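Local coordinates for protein putative ABC transporter subunit, substrate-binding component (Rhodopseudomonas palustris, PDB 4EVQ) that binds 4-hydroxybenzoate and, as the substrate-binding component of an ABC transporter, probably delivers such lignin-derived aromatic compounds for uptake, at residues V157-A162 and I186-P191; E166-F171 and C209-F214; K221-Y226 and F240-V245. All blocks are in the same frame, centred on the assembly; numbering follows the deposited sequence. Where two conformers were deposited one is given.

The three contacts belong to one lobe of a periplasmic binding protein, and each touches the bound 4-hydroxybenzoate. Contacts 1 and 2 lie closest together, their centres about 11 Å apart, because strands 153-159 and 209-213 are neighbours in one sheet and helix 162-177 packs on it; T158 OG1 probably donates to F213 O at 2.7 Å. Contact 3 has its centre about 15 Å from that of contact 1 and about 14 Å from that of contact 2. Its helix 217-228 lies on the other face of the sheet, where F222 touches A212, and it meets contact 2 at several points, among them M167 SE to F240 CE2 at 3.8 Å. Y161, M167, F213 and F240 thus reach one ligand from three contacts.

Contact 1 (V157-A162 and I186-P191); sequences VTWKYA and ITIAFP. With PHB (p-hydroxybenzoic acid), chain H.
W159 and I188 are partners in the parallel pairing of strands 153-159 and 181-188, which runs through V157 with I186 and T158 with T187. Three backbone hydrogen bonds hold it: T158 N to I186 O, I188 N to T158 O at 3.0 Å in the carbonyl plane, and K160 N to I188 O at 2.8 Å. Beyond the strands, one water accepts from F190 N and donates to K160 O, carrying the pairing past the last direct bond.

Apolar side chains fill one face of the sheet. V157 CG2 meets I186 CG2 at 4.2 Å, and I188 CG2 lies 3.9 Å from W159 CD1; branched residues suit a strand.

F190 turns its edge to the indole face, CD1 lying 3.6 Å from W159 CD2 with the planes at 89°, and its CA sits over the five-membered ring. With CG anti to the backbone N (chi1 178°), the phenyl also reaches Y161, whose CE1 is 3.8 Å from F190 CD1. W159 NE1 donates to D192 O, which fixes the indole's rotation.

Y161 OH donates a hydrogen bond to O1' of 4-hydroxybenzoate at 2.6 Å and also hydrogen-bonds Y29. This beta-alpha-beta unit therefore ends in an aromatic cluster packed against Y161, whose phenol donates to the ligand carboxylate; a donor placed there is consistent with a benzoate-type solute.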
# COMPACT_ATOMS: atom_id res chain seq x y z
N VAL A 157 13.90 -2.27 -11.90
CA VAL A 157 12.95 -2.72 -12.89
C VAL A 157 11.53 -2.59 -12.29
O VAL A 157 11.28 -3.04 -11.16
CB VAL A 157 13.27 -4.15 -13.37
CG1 VAL A 157 13.29 -5.13 -12.27
CG2 VAL A 157 12.34 -4.57 -14.48
N THR A 158 10.64 -2.02 -13.07
CA THR A 158 9.28 -1.80 -12.58
C THR A 158 8.37 -1.51 -13.75
O THR A 158 8.81 -1.49 -14.90
CB THR A 158 9.20 -0.67 -11.52
OG1 THR A 158 7.91 -0.69 -10.90
CG2 THR A 158 9.44 0.68 -12.12
N TRP A 159 7.10 -1.31 -13.45
CA TRP A 159 6.11 -0.90 -14.43
C TRP A 159 6.16 0.61 -14.67
O TRP A 159 6.43 1.40 -13.74
CB TRP A 159 4.70 -1.29 -13.96
CG TRP A 159 4.33 -2.72 -14.21
CD1 TRP A 159 4.54 -3.42 -15.37
CD2 TRP A 159 3.67 -3.61 -13.32
NE1 TRP A 159 4.01 -4.66 -15.26
CE2 TRP A 159 3.46 -4.82 -14.01
CE3 TRP A 159 3.18 -3.49 -12.02
CZ2 TRP A 159 2.80 -5.91 -13.44
CZ3 TRP A 159 2.52 -4.54 -11.47
CH2 TRP A 159 2.36 -5.75 -12.16
N LYS A 160 5.87 1.00 -15.91
CA LYS A 160 5.90 2.37 -16.34
C LYS A 160 4.57 3.09 -15.99
O LYS A 160 3.70 3.32 -16.82
CB LYS A 160 6.21 2.47 -17.82
CG LYS A 160 6.54 3.90 -18.27
CD LYS A 160 7.09 4.04 -19.67
CE LYS A 160 7.24 5.52 -20.00
NZ LYS A 160 5.94 6.24 -20.12
N TYR A 161 4.42 3.41 -14.72
CA TYR A 161 3.34 4.27 -14.28
C TYR A 161 3.80 4.93 -12.98
O TYR A 161 4.85 4.58 -12.45
CB TYR A 161 1.99 3.55 -14.17
CG TYR A 161 1.74 2.78 -12.88
CD1 TYR A 161 2.30 1.55 -12.69
CD2 TYR A 161 0.88 3.26 -11.88
CE1 TYR A 161 2.04 0.81 -11.54
CE2 TYR A 161 0.63 2.54 -10.76
CZ TYR A 161 1.20 1.31 -10.58
OH TYR A 161 0.94 0.57 -9.46
N ALA A 162 2.96 5.80 -12.43
CA ALA A 162 3.37 6.66 -11.31
C ALA A 162 3.98 5.93 -10.15
O ALA A 162 4.94 6.39 -9.57
CB ALA A 162 2.20 7.55 -10.85
N ILE A 186 15.08 0.06 -15.81
CA ILE A 186 14.33 -0.62 -16.86
C ILE A 186 12.84 -0.51 -16.50
O ILE A 186 12.44 -0.72 -15.34
CB ILE A 186 14.74 -2.12 -16.95
CG1 ILE A 186 16.25 -2.26 -17.20
CG2 ILE A 186 13.93 -2.85 -17.99
CD1 ILE A 186 16.78 -3.67 -17.09
N THR A 187 12.02 -0.22 -17.50
CA THR A 187 10.60 -0.24 -17.31
C THR A 187 9.91 -1.18 -18.29
O THR A 187 10.42 -1.50 -19.39
CB THR A 187 9.91 1.12 -17.36
OG1 THR A 187 10.03 1.71 -18.64
CG2 THR A 187 10.49 2.05 -16.29
N ILE A 188 8.76 -1.62 -17.85
CA ILE A 188 7.90 -2.55 -18.52
C ILE A 188 6.55 -1.84 -18.63
O ILE A 188 6.08 -1.23 -17.64
CB ILE A 188 7.75 -3.84 -17.56
CG1 ILE A 188 9.11 -4.48 -17.27
CG2 ILE A 188 6.85 -4.84 -18.14
CD1 ILE A 188 9.78 -5.12 -18.48
N ALA A 189 5.83 -1.91 -19.75
CA ALA A 189 4.51 -1.30 -19.83
C ALA A 189 3.55 -1.95 -18.83
O ALA A 189 3.57 -3.16 -18.67
CB ALA A 189 3.95 -1.53 -21.24
N PHE A 190 2.69 -1.18 -18.16
CA PHE A 190 1.77 -1.73 -17.16
C PHE A 190 0.51 -2.27 -17.86
O PHE A 190 -0.07 -1.59 -18.70
CB PHE A 190 1.32 -0.61 -16.21
CG PHE A 190 0.33 -1.06 -15.19
CD1 PHE A 190 0.72 -1.72 -14.07
CD2 PHE A 190 -1.02 -0.80 -15.34
CE1 PHE A 190 -0.15 -2.15 -13.15
CE2 PHE A 190 -1.92 -1.20 -14.39
CZ PHE A 190 -1.49 -1.87 -13.28
N PRO A 191 0.07 -3.49 -17.52
CA PRO A 191 0.59 -4.48 -16.59
C PRO A 191 1.22 -5.68 -17.32
O PRO A 191 0.90 -6.82 -17.01
CB PRO A 191 -0.66 -4.92 -15.89
CG PRO A 191 -1.69 -4.91 -16.99
CD PRO A 191 -1.32 -3.79 -17.91
C1' PHB H . 0.17 1.99 -6.46
O1' PHB H . -0.16 2.11 -7.66
O2' PHB H . 0.27 3.00 -5.66
C1 PHB H . 0.48 0.67 -5.86
C2 PHB H . -0.07 -0.48 -6.43
C3 PHB H . 0.23 -1.72 -5.88
C4 PHB H . 1.05 -1.80 -4.81
C5 PHB H . 1.59 -0.67 -4.21
C6 PHB H . 1.29 0.54 -4.76
O4 PHB H . 1.36 -2.99 -4.27
O HOH W 1 2.56 1.67 -18.72

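Contact 2 (E166-F171 and C209-F214). With PHB (p-hydroxybenzoic acid), chain H.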
# COMPACT_ATOMS: atom_id res chain seq x y z
N GLU A 166 7.72 6.55 -8.92
CA GLU A 166 7.99 7.21 -7.64
C GLU A 166 8.76 6.34 -6.66
O GLU A 166 9.55 6.85 -5.87
CB GLU A 166 6.67 7.65 -7.01
CG GLU A 166 6.05 8.86 -7.72
CD GLU A 166 4.68 9.28 -7.19
OE1 GLU A 166 4.20 8.71 -6.20
OE2 GLU A 166 4.12 10.24 -7.75
N MSE A 167 8.45 5.05 -6.62
CA MSE A 167 9.21 4.17 -5.76
C MSE A 167 10.64 3.99 -6.25
O MSE A 167 11.56 3.87 -5.43
CB MSE A 167 8.53 2.82 -5.63
CG MSE A 167 7.30 2.86 -4.74
SE MSE A 167 6.60 1.14 -4.28
CE MSE A 167 4.92 1.28 -5.11
N VAL A 168 10.87 4.01 -7.56
CA VAL A 168 12.25 3.97 -8.07
C VAL A 168 12.92 5.29 -7.75
O VAL A 168 14.10 5.32 -7.37
CB VAL A 168 12.25 3.64 -9.58
CG1 VAL A 168 13.58 4.03 -10.22
CG2 VAL A 168 11.98 2.17 -9.83
N SER A 169 12.23 6.40 -7.89
CA SER A 169 12.84 7.71 -7.59
C SER A 169 13.30 7.81 -6.14
O SER A 169 14.41 8.23 -5.88
CB SER A 169 11.85 8.81 -7.93
OG SER A 169 12.38 10.08 -7.67
N GLY A 170 12.49 7.35 -5.20
CA GLY A 170 12.88 7.36 -3.80
C GLY A 170 14.07 6.47 -3.54
O GLY A 170 15.01 6.83 -2.82
N PHE A 171 14.04 5.27 -4.09
CA PHE A 171 15.15 4.37 -3.97
C PHE A 171 16.44 5.02 -4.49
O PHE A 171 17.49 4.94 -3.87
CB PHE A 171 14.85 3.08 -4.76
CG PHE A 171 16.09 2.32 -5.15
CD1 PHE A 171 16.74 1.51 -4.24
CD2 PHE A 171 16.63 2.48 -6.40
CE1 PHE A 171 17.98 0.93 -4.57
CE2 PHE A 171 17.83 1.87 -6.74
CZ PHE A 171 18.49 1.09 -5.80
N CYS A 209 22.94 -5.97 -7.35
CA CYS A 209 21.58 -6.16 -6.85
C CYS A 209 20.60 -5.63 -7.88
O CYS A 209 20.91 -4.81 -8.73
CB CYS A 209 21.37 -5.41 -5.52
SG CYS A 209 21.71 -3.62 -5.59
N VAL A 210 19.35 -6.07 -7.71
CA VAL A 210 18.21 -5.60 -8.48
C VAL A 210 17.15 -5.11 -7.49
O VAL A 210 16.88 -5.78 -6.48
CB VAL A 210 17.64 -6.70 -9.37
CG1 VAL A 210 16.34 -6.25 -10.02
CG2 VAL A 210 18.66 -7.09 -10.44
N TYR A 211 16.61 -3.94 -7.79
CA TYR A 211 15.47 -3.37 -7.07
C TYR A 211 14.26 -3.44 -7.99
O TYR A 211 14.29 -2.85 -9.06
CB TYR A 211 15.75 -1.92 -6.71
CG TYR A 211 14.61 -1.13 -6.09
CD1 TYR A 211 14.38 -1.18 -4.73
CD2 TYR A 211 13.82 -0.29 -6.84
CE1 TYR A 211 13.37 -0.42 -4.17
CE2 TYR A 211 12.80 0.47 -6.28
CZ TYR A 211 12.61 0.41 -4.95
OH TYR A 211 11.63 1.20 -4.35
N ALA A 212 13.20 -4.13 -7.56
CA ALA A 212 12.01 -4.30 -8.38
C ALA A 212 10.75 -3.92 -7.62
O ALA A 212 10.58 -4.28 -6.46
CB ALA A 212 11.90 -5.75 -8.86
N PHE A 213 9.88 -3.24 -8.34
CA PHE A 213 8.51 -3.05 -7.86
C PHE A 213 7.55 -3.67 -8.85
O PHE A 213 7.42 -3.20 -10.01
CB PHE A 213 8.09 -1.59 -7.58
CG PHE A 213 6.57 -1.44 -7.44
CD1 PHE A 213 5.91 -2.05 -6.40
CD2 PHE A 213 5.81 -0.79 -8.40
CE1 PHE A 213 4.53 -2.02 -6.30
CE2 PHE A 213 4.40 -0.78 -8.31
CZ PHE A 213 3.78 -1.40 -7.26
N PHE A 214 6.89 -4.72 -8.39
CA PHE A 214 5.71 -5.32 -9.05
C PHE A 214 4.83 -5.76 -7.88
O PHE A 214 5.27 -5.80 -6.72
CB PHE A 214 6.08 -6.54 -9.91
CG PHE A 214 6.94 -6.19 -11.07
CD1 PHE A 214 6.42 -5.57 -12.16
CD2 PHE A 214 8.30 -6.43 -11.03
CE1 PHE A 214 7.20 -5.14 -13.19
CE2 PHE A 214 9.09 -6.01 -12.04
CZ PHE A 214 8.58 -5.37 -13.14
C1' PHB H . 0.17 1.99 -6.46
O1' PHB H . -0.16 2.11 -7.66
O2' PHB H . 0.27 3.00 -5.66
C1 PHB H . 0.48 0.67 -5.86
C2 PHB H . -0.07 -0.48 -6.43
C3 PHB H . 0.23 -1.72 -5.88
C4 PHB H . 1.05 -1.80 -4.81
C5 PHB H . 1.59 -0.67 -4.21
C6 PHB H . 1.29 0.54 -4.76
O4 PHB H . 1.36 -2.99 -4.27
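The rings of F171 and Y211 form an offset stack, planes 14° apart and centroids 4.2 Å apart. F171 CG lies over the centre of the tyrosine ring, whereas Y211 CG falls toward the rim of the phenylalanine face; the side chains run in opposite directions, so that F171 CB rests 3.5 Å from Y211 CZ. V168 CG2 adds a methyl at Y211 CE2. On the F213 ring, the methyl CE of M167, a selenomethionine, sits centrally over one face, 3.5 Å from CE1, with SE over the same face in a Met-aromatic contact. The edge of F213 is turned to the ligand, CZ being 3.7 Å from its C4.

M167 reaches that face through a bend at chi3 (-117°), and the same methyl comes within 3.7 Å of ligand C6. A long, unbranched and polarisable chain suits this place between helix and pocket. Y211 OH gives a weak hydrogen bond of 2.9 Å to M167 O, which also accepts from F171 N within the helix.

Helix 162-177 thus packs on strand 209-213 largely through aromatic and apolar surface, with one buried hydroxyl bonded. The chemistry implies a pocket wall that meets the hydrophobic ring of 4-hydroxybenzoate with carbon, leaving its polar ends to other residues.

Contact 3 (K221-Y226 and F240-V245). With PHB (p-hydroxybenzoic acid), chain H; SO4 (sulfate ion), chain F.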
# COMPACT_ATOMS: atom_id res chain seq x y z
N LYS A 221 4.92 -13.83 -11.12
CA LYS A 221 5.58 -14.20 -12.35
C LYS A 221 6.97 -13.66 -12.40
O LYS A 221 7.89 -14.38 -12.82
CB LYS A 221 4.75 -13.79 -13.56
CG LYS A 221 5.31 -14.38 -14.87
CD LYS A 221 4.35 -14.08 -15.99
CE LYS A 221 4.82 -14.79 -17.28
NZ LYS A 221 6.12 -14.24 -17.71
N PHE A 222 7.19 -12.45 -11.96
CA PHE A 222 8.52 -11.86 -11.95
C PHE A 222 9.44 -12.69 -11.08
O PHE A 222 10.58 -12.99 -11.46
CB PHE A 222 8.50 -10.40 -11.47
CG PHE A 222 9.84 -9.77 -11.53
CD1 PHE A 222 10.32 -9.26 -12.72
CD2 PHE A 222 10.64 -9.72 -10.42
CE1 PHE A 222 11.62 -8.73 -12.81
CE2 PHE A 222 11.93 -9.19 -10.51
CZ PHE A 222 12.40 -8.69 -11.68
N ILE A 223 9.00 -13.05 -9.90
CA ILE A 223 9.82 -13.84 -8.97
C ILE A 223 10.21 -15.16 -9.61
O ILE A 223 11.37 -15.57 -9.55
CB ILE A 223 9.05 -14.06 -7.64
CG1 ILE A 223 8.98 -12.75 -6.87
CG2 ILE A 223 9.66 -15.20 -6.81
CD1 ILE A 223 8.02 -12.81 -5.75
N LYS A 224 9.24 -15.84 -10.22
CA LYS A 224 9.49 -17.13 -10.88
C LYS A 224 10.48 -16.96 -12.01
O LYS A 224 11.48 -17.72 -12.11
CB LYS A 224 8.16 -17.70 -11.39
CG LYS A 224 7.27 -18.17 -10.24
CD LYS A 224 6.03 -18.98 -10.62
CE LYS A 224 5.51 -19.71 -9.33
NZ LYS A 224 4.33 -20.64 -9.42
N ASP A 225 10.27 -15.96 -12.84
CA ASP A 225 11.11 -15.75 -14.01
C ASP A 225 12.52 -15.35 -13.56
O ASP A 225 13.53 -15.80 -14.14
CB ASP A 225 10.56 -14.72 -14.96
CG ASP A 225 9.28 -15.16 -15.67
OD1 ASP A 225 8.96 -16.37 -15.62
OD2 ASP A 225 8.62 -14.27 -16.26
N TYR A 226 12.63 -14.50 -12.56
CA TYR A 226 13.92 -14.03 -12.06
C TYR A 226 14.75 -15.22 -11.55
O TYR A 226 15.94 -15.34 -11.87
CB TYR A 226 13.68 -13.00 -10.96
CG TYR A 226 14.92 -12.29 -10.47
CD1 TYR A 226 15.78 -12.89 -9.57
CD2 TYR A 226 15.24 -11.03 -10.92
CE1 TYR A 226 16.90 -12.20 -9.11
CE2 TYR A 226 16.36 -10.35 -10.48
CZ TYR A 226 17.20 -10.97 -9.57
OH TYR A 226 18.30 -10.29 -9.11
N PHE A 240 5.70 -5.00 -1.39
CA PHE A 240 4.65 -5.35 -2.34
C PHE A 240 5.11 -6.43 -3.31
O PHE A 240 4.29 -7.14 -3.89
CB PHE A 240 4.17 -4.12 -3.11
CG PHE A 240 4.02 -2.91 -2.26
CD1 PHE A 240 3.07 -2.90 -1.26
CD2 PHE A 240 4.89 -1.84 -2.38
CE1 PHE A 240 2.98 -1.81 -0.42
CE2 PHE A 240 4.81 -0.76 -1.49
CZ PHE A 240 3.87 -0.76 -0.53
N LEU A 241 6.43 -6.53 -3.53
CA LEU A 241 6.99 -7.50 -4.48
C LEU A 241 6.69 -8.91 -4.02
O LEU A 241 6.57 -9.78 -4.86
CB LEU A 241 8.50 -7.26 -4.53
CG LEU A 241 9.29 -8.18 -5.46
CD1 LEU A 241 8.86 -8.00 -6.90
CD2 LEU A 241 10.79 -7.93 -5.29
N THR A 242 6.59 -9.17 -2.71
CA THR A 242 6.35 -10.51 -2.21
C THR A 242 5.02 -10.72 -1.51
O THR A 242 4.57 -11.87 -1.38
CB THR A 242 7.51 -10.98 -1.30
OG1 THR A 242 7.63 -10.10 -0.16
CG2 THR A 242 8.82 -10.96 -2.04
N ASP A 243 4.39 -9.64 -1.02
CA ASP A 243 3.19 -9.85 -0.24
C ASP A 243 2.04 -10.44 -1.05
O ASP A 243 1.69 -9.94 -2.10
CB ASP A 243 2.75 -8.55 0.45
CG ASP A 243 3.19 -8.48 1.90
OD1 ASP A 243 4.38 -8.74 2.18
OD2 ASP A 243 2.34 -8.16 2.79
N GLY A 244 1.48 -11.53 -0.54
CA GLY A 244 0.39 -12.22 -1.17
C GLY A 244 0.76 -13.33 -2.12
O GLY A 244 -0.14 -14.05 -2.54
N VAL A 245 2.04 -13.44 -2.48
CA VAL A 245 2.48 -14.39 -3.51
C VAL A 245 3.51 -15.34 -2.96
O VAL A 245 4.06 -16.13 -3.73
CB VAL A 245 2.97 -13.70 -4.78
CG1 VAL A 245 1.82 -12.88 -5.44
CG2 VAL A 245 4.21 -12.88 -4.57
C1' PHB H . 0.17 1.99 -6.46
O1' PHB H . -0.16 2.11 -7.66
O2' PHB H . 0.27 3.00 -5.66
C1 PHB H . 0.48 0.67 -5.86
C2 PHB H . -0.07 -0.48 -6.43
C3 PHB H . 0.23 -1.72 -5.88
C4 PHB H . 1.05 -1.80 -4.81
C5 PHB H . 1.59 -0.67 -4.21
C6 PHB H . 1.29 0.54 -4.76
O4 PHB H . 1.36 -2.99 -4.27
S SO4 F . 6.46 -22.22 -12.83
O1 SO4 F . 6.51 -23.43 -13.65
O2 SO4 F . 5.92 -21.08 -13.58
O3 SO4 F . 7.81 -21.84 -12.41
O4 SO4 F . 5.66 -22.43 -11.62
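I223 of helix 217-228 pushes its terminal methyl into the bend of segment 240-245. CD1 touches V245 CG2 at 4.0 Å and T242 CG2 at 4.2 Å, and comes nearest to L241 O, at 3.5 Å. The chain reaches this far because CG1 stands anti to the carbonyl carbon (chi1 -71°) and CD1 continues outward, extended. F222 adds a looser contact, its CD2 4.3 Å from L241 CD1. The slender end of I223 suits a place bounded by L241, T242 and V245; the side-chain packing is apolar, but the closest approach is to a carbonyl oxygen, L241 O, buried with no partner in the model.

The charged groups of the helix take no part in the packing. K221 NZ forms a salt bridge at 2.9 Å with D225 OD2, one turn on, which receives it on its syn lone pair; the lysine also donates to V193 O. K224 NZ donates to a sulfate that probably came from the crystallisation liquor. In the turn, D243 pairs with R348, while G244 adopts backbone angles at which a CB would strike the preceding carbonyl.

F240 meets the ligand rather than the helix. C5 of 4-hydroxybenzoate lies over the centre of the phenyl ring, 3.8 Å above its plane, and F240 CB is 3.2 Å from ligand O4. With an alanine here, the C5 edge of the ligand ring would probably be less closely held, and M167 and F213 would lose the ring they pack against.

Apolar packing thus seats the turn on helix 217-228, while F240 offers its ring face to the edge of an aromatic solute.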